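Local structure of trichothecene 3-O-acetyltransferase (Fusarium sporotrichioides, 2ZBA) at residues L16-Q21 with P366-V371; V35-D40 with G109-G114. The protein transfers an acetyl group from acetyl-coenzyme A to the 3-hydroxyl of trichothecene mycotoxins during their biosynthesis. One frame throughout, in Å; residues are numbered along the deposited sequence. Where two conformers were deposited one is given.

Contact 1. Residues L16-Q21 with P366-V371; sequences LDIIGQ and PDKSSV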
loop_
_atom_site.group_PDB
_atom_site.type_symbol
_atom_site.label_atom_id
_atom_site.label_comp_id
_atom_site.label_asym_id
_atom_site.label_seq_id
_atom_site.Cartn_x
_atom_site.Cartn_y
_atom_site.Cartn_z
ATOM N N LEU A 16 -4.823 13.236 13.368
ATOM C CA LEU A 16 -4.339 12.598 12.133
ATOM C C LEU A 16 -4.094 13.647 11.053
ATOM O O LEU A 16 -4.607 14.766 11.142
ATOM C CB LEU A 16 -5.341 11.551 11.612
ATOM C CG LEU A 16 -5.844 10.429 12.522
ATOM C CD1 LEU A 16 -6.584 9.415 11.687
ATOM C CD2 LEU A 16 -4.722 9.760 13.276
ATOM N N ASP A 17 -3.299 13.287 10.051
ATOM C CA ASP A 17 -3.186 14.077 8.834
ATOM C C ASP A 17 -4.606 14.416 8.363
ATOM O O ASP A 17 -5.448 13.524 8.290
ATOM C CB ASP A 17 -2.474 13.250 7.763
ATOM C CG ASP A 17 -1.023 12.981 8.110
ATOM O OD1 ASP A 17 -0.187 13.891 7.879
ATOM O OD2 ASP A 17 -0.725 11.858 8.605
ATOM N N ILE A 18 -4.893 15.689 8.081
ATOM C CA ILE A 18 -6.246 16.034 7.591
ATOM C C ILE A 18 -6.665 15.127 6.447
ATOM O O ILE A 18 -7.787 14.675 6.418
ATOM C CB ILE A 18 -6.475 17.562 7.243
ATOM C CG1 ILE A 18 -7.794 17.763 6.491
ATOM C CG2 ILE A 18 -5.402 18.098 6.336
ATOM C CD1 ILE A 18 -9.066 17.310 7.264
ATOM N N ILE A 19 -5.741 14.815 5.542
ATOM C CA ILE A 19 -6.026 13.890 4.440
ATOM C C ILE A 19 -6.348 12.448 4.901
ATOM O O ILE A 19 -7.039 11.705 4.207
ATOM C CB ILE A 19 -4.900 13.965 3.353
ATOM C CG1 ILE A 19 -5.180 15.163 2.440
ATOM C CG2 ILE A 19 -4.816 12.701 2.554
ATOM C CD1 ILE A 19 -4.098 15.478 1.434
ATOM N N GLY A 20 -5.882 12.071 6.088
ATOM C CA GLY A 20 -6.139 10.727 6.610
ATOM C C GLY A 20 -7.483 10.608 7.301
ATOM O O GLY A 20 -7.855 9.520 7.755
ATOM N N GLN A 21 -8.201 11.731 7.397
ATOM C CA GLN A 21 -9.503 11.770 8.056
ATOM C C GLN A 21 -10.642 11.308 7.161
ATOM O O GLN A 21 -11.801 11.574 7.466
ATOM C CB GLN A 21 -9.824 13.173 8.575
ATOM C CG GLN A 21 -8.753 13.815 9.406
ATOM C CD GLN A 21 -8.920 13.628 10.884
ATOM O OE1 GLN A 21 -9.700 12.808 11.342
ATOM N NE2 GLN A 21 -8.159 14.376 11.639
ATOM N N PRO A 366 -17.324 19.373 7.538
ATOM C CA PRO A 366 -17.708 18.620 8.744
ATOM C C PRO A 366 -18.151 17.200 8.398
ATOM O O PRO A 366 -17.793 16.255 9.103
ATOM C CB PRO A 366 -18.890 19.436 9.311
ATOM C CG PRO A 366 -18.794 20.799 8.629
ATOM C CD PRO A 366 -18.304 20.449 7.257
ATOM N N ASP A 367 -18.882 17.064 7.292
ATOM C CA ASP A 367 -19.316 15.773 6.774
ATOM C C ASP A 367 -18.434 15.361 5.592
ATOM O O ASP A 367 -18.579 15.866 4.455
ATOM C CB ASP A 367 -20.795 15.803 6.395
ATOM C CG ASP A 367 -21.345 14.428 6.070
ATOM O OD1 ASP A 367 -20.554 13.502 5.818
ATOM O OD2 ASP A 367 -22.583 14.263 6.052
ATOM N N LYS A 368 -17.502 14.457 5.881
ATOM C CA LYS A 368 -16.544 13.963 4.888
ATOM C C LYS A 368 -17.013 12.678 4.180
ATOM O O LYS A 368 -16.190 11.922 3.656
ATOM C CB LYS A 368 -15.168 13.759 5.543
ATOM C CG LYS A 368 -14.546 15.055 6.122
ATOM C CD LYS A 368 -13.294 14.773 6.927
ATOM C CE LYS A 368 -12.617 16.026 7.389
ATOM N NZ LYS A 368 -13.414 16.781 8.404
ATOM N N SER A 369 -18.329 12.460 4.130
ATOM C CA SER A 369 -18.927 11.246 3.550
ATOM C C SER A 369 -18.699 10.990 2.057
ATOM O O SER A 369 -18.640 9.822 1.622
ATOM C CB SER A 369 -20.445 11.225 3.817
ATOM O OG SER A 369 -20.696 10.765 5.127
ATOM N N SER A 370 -18.589 12.070 1.283
ATOM C CA SER A 370 -18.479 11.995 -0.175
ATOM C C SER A 370 -17.028 11.967 -0.661
ATOM O O SER A 370 -16.771 11.823 -1.863
ATOM C CB SER A 370 -19.257 13.149 -0.838
ATOM O OG SER A 370 -18.772 14.421 -0.426
ATOM N N VAL A 371 -16.085 12.091 0.278
ATOM C CA VAL A 371 -14.645 12.143 -0.020
ATOM C C VAL A 371 -14.019 10.750 -0.010
ATOM O O VAL A 371 -14.124 10.007 0.978
ATOM C CB VAL A 371 -13.877 13.080 0.965
ATOM C CG1 VAL A 371 -12.364 13.090 0.670
ATOM C CG2 VAL A 371 -14.416 14.494 0.899
#

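Contact 2. Residues V35-D40 with G109-G114; sequences VYPVSD and GLRKAG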
loop_
_atom_site.group_PDB
_atom_site.type_symbol
_atom_site.label_atom_id
_atom_site.label_comp_id
_atom_site.label_asym_id
_atom_site.label_seq_id
_atom_site.Cartn_x
_atom_site.Cartn_y
_atom_site.Cartn_z
ATOM N N VAL A 35 8.827 -12.975 5.312
ATOM C CA VAL A 35 9.137 -14.402 5.530
ATOM C C VAL A 35 10.657 -14.665 5.602
ATOM O O VAL A 35 11.413 -14.202 4.738
ATOM C CB VAL A 35 8.524 -15.263 4.419
ATOM C CG1 VAL A 35 8.630 -16.767 4.753
ATOM C CG2 VAL A 35 7.057 -14.844 4.171
ATOM N N TYR A 36 11.070 -15.425 6.624
ATOM C CA TYR A 36 12.462 -15.821 6.877
ATOM C C TYR A 36 12.546 -17.344 7.123
ATOM O O TYR A 36 11.630 -17.917 7.728
ATOM C CB TYR A 36 13.016 -15.150 8.134
ATOM C CG TYR A 36 12.934 -13.640 8.209
ATOM C CD1 TYR A 36 14.053 -12.847 7.967
ATOM C CD2 TYR A 36 11.741 -13.010 8.567
ATOM C CE1 TYR A 36 13.971 -11.447 8.053
ATOM C CE2 TYR A 36 11.648 -11.637 8.662
ATOM C CZ TYR A 36 12.746 -10.857 8.406
ATOM O OH TYR A 36 12.615 -9.487 8.500
ATOM N N PRO A 37 13.643 -18.000 6.665
ATOM C CA PRO A 37 13.877 -19.397 7.067
ATOM C C PRO A 37 14.361 -19.447 8.518
ATOM O O PRO A 37 14.992 -18.499 8.988
ATOM C CB PRO A 37 15.003 -19.851 6.127
ATOM C CG PRO A 37 15.790 -18.594 5.844
ATOM C CD PRO A 37 14.711 -17.495 5.776
ATOM N N VAL A 38 14.042 -20.524 9.230
ATOM C CA VAL A 38 14.556 -20.724 10.585
ATOM C C VAL A 38 15.210 -22.091 10.643
ATOM O O VAL A 38 14.558 -23.128 10.413
ATOM C CB VAL A 38 13.466 -20.587 11.677
ATOM C CG1 VAL A 38 14.008 -21.025 13.053
ATOM C CG2 VAL A 38 12.945 -19.159 11.730
ATOM N N SER A 39 16.507 -22.070 10.934
ATOM C CA SER A 39 17.346 -23.258 10.884
ATOM C C SER A 39 16.931 -24.204 12.009
ATOM O O SER A 39 16.690 -25.383 11.772
ATOM C CB SER A 39 18.817 -22.855 11.026
ATOM O OG SER A 39 19.572 -23.363 9.943
ATOM N N ASP A 40 16.807 -23.663 13.219
ATOM C CA ASP A 40 16.427 -24.462 14.372
ATOM C C ASP A 40 15.379 -23.783 15.242
ATOM O O ASP A 40 15.506 -22.592 15.531
ATOM C CB ASP A 40 17.654 -24.796 15.215
ATOM C CG ASP A 40 17.373 -25.892 16.209
ATOM O OD1 ASP A 40 17.263 -25.586 17.410
ATOM O OD2 ASP A 40 17.217 -27.059 15.780
ATOM N N GLY A 109 6.680 -25.565 1.338
ATOM C CA GLY A 109 5.441 -25.364 0.577
ATOM C C GLY A 109 5.436 -24.010 -0.128
ATOM O O GLY A 109 5.016 -23.891 -1.287
ATOM N N LEU A 110 5.899 -22.993 0.582
ATOM C CA LEU A 110 6.022 -21.631 0.032
ATOM C C LEU A 110 7.033 -21.534 -1.122
ATOM O O LEU A 110 6.756 -20.953 -2.166
ATOM C CB LEU A 110 6.390 -20.663 1.144
ATOM C CG LEU A 110 5.203 -20.283 2.048
ATOM C CD1 LEU A 110 5.665 -19.553 3.323
ATOM C CD2 LEU A 110 4.162 -19.466 1.279
ATOM N N ARG A 111 8.199 -22.133 -0.934
ATOM C CA ARG A 111 9.241 -22.160 -1.974
ATOM C C ARG A 111 8.793 -22.871 -3.244
ATOM O O ARG A 111 8.997 -22.363 -4.354
ATOM C CB ARG A 111 10.497 -22.791 -1.402
ATOM C CG ARG A 111 11.110 -21.914 -0.346
ATOM C CD ARG A 111 12.074 -22.676 0.472
ATOM N NE ARG A 111 12.929 -21.828 1.285
ATOM C CZ ARG A 111 13.744 -22.300 2.223
ATOM N NH1 ARG A 111 13.777 -23.610 2.456
ATOM N NH2 ARG A 111 14.505 -21.483 2.925
ATOM N N LYS A 112 8.135 -24.018 -3.094
ATOM C CA LYS A 112 7.780 -24.818 -4.257
ATOM C C LYS A 112 6.676 -24.181 -5.114
ATOM O O LYS A 112 6.589 -24.443 -6.328
ATOM C CB LYS A 112 7.421 -26.251 -3.848
ATOM C CG LYS A 112 7.596 -27.272 -4.968
ATOM N N ALA A 113 5.832 -23.359 -4.478
ATOM C CA ALA A 113 4.730 -22.688 -5.171
ATOM C C ALA A 113 5.069 -21.242 -5.533
ATOM O O ALA A 113 4.329 -20.585 -6.275
ATOM C CB ALA A 113 3.403 -22.786 -4.347
ATOM N N GLY A 114 6.207 -20.763 -5.046
ATOM C CA GLY A 114 6.682 -19.416 -5.381
ATOM C C GLY A 114 6.154 -18.315 -4.485
ATOM O O GLY A 114 6.002 -17.166 -4.935
#

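Contact 1. Residues L16-Q21 with P366-V371
The backbones of Gln-21 and Lys-368 stand 8.0 Å apart at their CA atoms, where a loop with a single 3-10 turn at 18-20 faces a type I beta turn running from Lys-368 to Val-371. Lys-368 spans most of that distance, its CB directed at the opposite loop. The aliphatic chain lies stretched as far as CE and bends only at its last torsion (chi4 68°), which turns NZ off the line of the methylenes. Their final two carbons do the touching. CD of Lys-368 rests 3.6 Å from Gln-21 O, and Lys-368 CD and CE both lie 4.2 Å from Gln-21 CB. Ile-18 reaches the same chain from another direction: with CG1 anti to the backbone N (chi1 169°), the longer branch extends toward the lysine, and Ile-18 CD1 comes within 3.8 Å of Lys-368 CE, the two side chains crossing at about a right angle. Ile-18 and Lys-368 also both lie on Met-362 of helix 348-363. The amide of Gln-21 leads away from this meeting, OE1 accepting from the backbone N of Ser-82 in strand 81-85. Just before the beta turn, Asp-367 makes an Asx turn. Asp-367 OD1 accepts from Ser-369 N at 3.0 Å, on its anti side and 27° out of the carboxylate plane, while its syn lone pair receives Ser-369 OG at 2.8 Å. The contact thus joins the loop leading to helix 23-26 with the loop after helix 348-363. Its chemistry divides the lysine in two: the methylenes serve as an apolar arm against Ile-18 and Gln-21, while NZ donates to the carbonyl oxygen of Leu-365 in the same loop, a dipole that probably helps to stabilise the charge of this buried residue.

Contact 2. Residues V35-D40 with G109-G114
Leu-110 and Arg-111 bring the last turn of helix 107-113 against the end of strand 29-37, a helix-on-sheet contact in the N-terminal half of this BAHD-superfamily acyltransferase. Gly-109, the first residue of the segment, helps close that turn through its carbonyl oxygen, which accepts a weak bond from Ala-113 N. Leu-110 points its CB toward the strand and supplies the apolar part of the contact. Leu-110 CD1 meets CG1 of Val-35 at 4.3 Å, a loose methyl-to-methyl approach. Both residues are buried, and neighbouring loop residues add to the apolar cover, Met-119 touching Leu-110 and Phe-120 touching Val-35; on the sheet, Ile-158 of strand 156-164 also touches Val-35. Arg-111 starts off alongside the strand, but an extended chain from CG to NE carries the guanidinium across to Pro-37. There Pro-37 CB lies obliquely off the guanidinium plane. The charged group has two carboxylates for partners: NH1 forms a salt bridge with Glu-108, three residues earlier in the same helix, and NE another with Glu-406, near the edge strand 407-409. This double pairing probably restricts the rotation of the guanidinium and holds it beside the proline. Beyond Arg-111 the helix runs out through Lys-112 and Ala-113 to Gly-114, the C-prime residue of a Schellman motif. Positive phi (87°), readily adopted by glycine, turns the chain out of the helix there. Gly-114 N bonds weakly to Arg-111 O, and Phe-115 N returns to Leu-110 O to complete the cap. On the more exposed side of the contact, where Pro-37 and Arg-111 meet, the closest approach is Arg-111 NH2 to Pro-37 CB, at 3.6 Å.

Overall arrangement
Contact 1 and contact 2 lie on opposite sides of the chain's centre, their own centres about 41 Å apart, and share no helix or strand. In sequence, contact 2 is nested inside the long loop that contact 1 closes. Contact 1 brings together loops 345 residues apart and is buried, about 11 Å from the bound T-2 toxin measured from the Gln-21 side chain; contact 2 is local to the N-terminal domain, partly buried and remote from the annotated sites. Both involve a long basic side chain, but contact 2 adds a purely apolar Val-35/Leu-110 meeting. The lysine contributes methylenes while its NZ donates to a backbone carbonyl, whereas the arginine presents its guanidinium and is paired with carboxylates.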